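Local structure of MDM10 isoform 1 (Saccharomyces cerevisiae, 7BTX) at residues D6-A11 with K139-G144. The protein forms part of the ERMES complex that tethers the endoplasmic reticulum to mitochondria, and takes part in late assembly steps of the TOM complex. Residues are numbered along the deposited sequence; the frame is centred on the assembly and turned at random.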
loop_
_atom_site.group_PDB
_atom_site.type_symbol
_atom_site.label_atom_id
_atom_site.label_comp_id
_atom_site.label_asym_id
_atom_site.label_seq_id
_atom_site.Cartn_x
_atom_site.Cartn_y
_atom_site.Cartn_z
ATOM N N ASP D 6 -11.712 23.689 14.686
ATOM C CA ASP D 6 -12.608 24.015 15.788
ATOM C C ASP D 6 -11.864 24.508 17.017
ATOM O O ASP D 6 -12.500 25.006 17.951
ATOM C CB ASP D 6 -13.460 22.803 16.158
ATOM C CG ASP D 6 -14.106 22.158 14.954
ATOM O OD1 ASP D 6 -14.751 22.878 14.163
ATOM O OD2 ASP D 6 -13.974 20.928 14.800
ATOM N N GLN D 7 -10.539 24.372 17.058
ATOM C CA GLN D 7 -9.790 24.990 18.146
ATOM C C GLN D 7 -9.142 26.294 17.711
ATOM O O GLN D 7 -8.748 27.095 18.562
ATOM C CB GLN D 7 -8.743 24.027 18.706
ATOM C CG GLN D 7 -7.907 23.303 17.676
ATOM C CD GLN D 7 -7.111 22.161 18.283
ATOM O OE1 GLN D 7 -6.898 22.118 19.492
ATOM N NE2 GLN D 7 -6.681 21.223 17.449
ATOM N N VAL D 8 -9.007 26.517 16.403
ATOM C CA VAL D 8 -8.786 27.869 15.901
ATOM C C VAL D 8 -10.021 28.717 16.157
ATOM O O VAL D 8 -9.926 29.876 16.581
ATOM C CB VAL D 8 -8.425 27.828 14.401
ATOM C CG1 VAL D 8 -8.418 29.209 13.807
ATOM C CG2 VAL D 8 -7.078 27.198 14.190
ATOM N N LEU D 9 -11.199 28.129 15.943
ATOM C CA LEU D 9 -12.462 28.844 16.084
ATOM C C LEU D 9 -12.738 29.203 17.538
ATOM O O LEU D 9 -13.183 30.314 17.839
ATOM C CB LEU D 9 -13.584 27.985 15.515
ATOM C CG LEU D 9 -15.014 28.393 15.811
ATOM C CD1 LEU D 9 -15.308 29.593 14.991
ATOM C CD2 LEU D 9 -15.966 27.275 15.467
ATOM N N ARG D 10 -12.465 28.280 18.455
ATOM C CA ARG D 10 -12.698 28.565 19.864
ATOM C C ARG D 10 -11.644 29.503 20.431
ATOM O O ARG D 10 -11.884 30.153 21.451
ATOM C CB ARG D 10 -12.743 27.266 20.664
ATOM N N ALA D 11 -10.477 29.591 19.794
ATOM C CA ALA D 11 -9.463 30.536 20.250
ATOM C C ALA D 11 -9.804 31.951 19.816
ATOM O O ALA D 11 -9.408 32.920 20.473
ATOM C CB ALA D 11 -8.090 30.135 19.722
ATOM N N LYS D 139 -12.980 42.587 14.248
ATOM C CA LYS D 139 -11.933 41.595 14.080
ATOM C C LYS D 139 -12.258 40.673 12.915
ATOM O O LYS D 139 -13.375 40.655 12.398
ATOM C CB LYS D 139 -11.758 40.782 15.360
ATOM C CG LYS D 139 -11.407 41.624 16.567
ATOM C CD LYS D 139 -10.118 42.388 16.331
ATOM C CE LYS D 139 -9.595 43.026 17.603
ATOM N NZ LYS D 139 -8.405 43.869 17.324
ATOM N N SER D 140 -11.256 39.912 12.491
ATOM C CA SER D 140 -11.441 38.932 11.435
ATOM C C SER D 140 -10.451 37.802 11.634
ATOM O O SER D 140 -9.424 37.964 12.291
ATOM C CB SER D 140 -11.265 39.542 10.043
ATOM O OG SER D 140 -12.258 40.513 9.778
ATOM N N LEU D 141 -10.779 36.646 11.067
ATOM C CA LEU D 141 -9.891 35.494 11.066
ATOM C C LEU D 141 -9.917 34.879 9.684
ATOM O O LEU D 141 -10.991 34.673 9.119
ATOM C CB LEU D 141 -10.289 34.465 12.126
ATOM C CG LEU D 141 -9.404 33.230 12.299
ATOM C CD1 LEU D 141 -9.292 32.901 13.738
ATOM C CD2 LEU D 141 -9.990 32.021 11.606
ATOM N N TYR D 142 -8.742 34.593 9.147
ATOM C CA TYR D 142 -8.606 33.864 7.901
ATOM C C TYR D 142 -7.785 32.614 8.153
ATOM O O TYR D 142 -6.700 32.671 8.729
ATOM C CB TYR D 142 -7.949 34.725 6.827
ATOM C CG TYR D 142 -8.735 35.965 6.505
ATOM C CD1 TYR D 142 -8.483 37.160 7.163
ATOM C CD2 TYR D 142 -9.737 35.938 5.555
ATOM C CE1 TYR D 142 -9.207 38.287 6.880
ATOM C CE2 TYR D 142 -10.461 37.062 5.262
ATOM C CZ TYR D 142 -10.193 38.230 5.927
ATOM O OH TYR D 142 -10.921 39.352 5.632
ATOM N N TYR D 143 -8.324 31.478 7.735
ATOM C CA TYR D 143 -7.678 30.203 8.001
ATOM C C TYR D 143 -7.846 29.335 6.773
ATOM O O TYR D 143 -8.932 29.289 6.199
ATOM C CB TYR D 143 -8.279 29.529 9.232
ATOM C CG TYR D 143 -7.878 28.087 9.414
ATOM C CD1 TYR D 143 -6.638 27.753 9.938
ATOM C CD2 TYR D 143 -8.745 27.057 9.079
ATOM C CE1 TYR D 143 -6.270 26.443 10.108
ATOM C CE2 TYR D 143 -8.382 25.749 9.238
ATOM C CZ TYR D 143 -7.149 25.449 9.756
ATOM O OH TYR D 143 -6.801 24.137 9.921
ATOM N N GLY D 144 -6.777 28.662 6.366
ATOM C CA GLY D 144 -6.851 27.692 5.302
ATOM C C GLY D 144 -5.845 26.591 5.557
ATOM O O GLY D 144 -4.849 26.786 6.241
#
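Val8 reaches the strand with its two methyls split between two targets, a division set by chi1 of 170°: CG1 lies anti to the backbone N, and CG2 takes the place anti to the carbonyl carbon. Leu141 has CG anti to its own backbone N (chi1 -177°) on a side chain that leaves the strand toward the helix, and both of its methyls lie near the same Val8 branch. CG1 of Val8 sits 3.8 Å from CD1 of Leu141 and 3.9 Å from CD2, the two side chains meeting at a slant. The other branch serves Tyr143, whose ring carbon CE1 lies 4.2 Å from Val8 CG2. A single beta-branched residue on a helix can thus span two strand positions, because in an extended chain Leu141 and Tyr143 project to the same face while Tyr142 between them turns to the other.

In MDM10 this face is the interior of a mitochondrial outer-membrane beta-barrel. The N-terminal helix 5-16 lies inside it against the wall, where strand 140-147 runs antiparallel to its neighbours 68-76 and 152-162. Leu74 and Met156, from those two strands, also touch both Val8 and Leu141, so the apolar patch under the helix extends across three adjacent strands. Phe12, further along the helix, adds to the packing on Leu141. The side chains meet across the two segments through apolar groups, and the polar end of Tyr143 is engaged along the wall itself, with its OH hydrogen-bonded to Glu154 of strand 152-162.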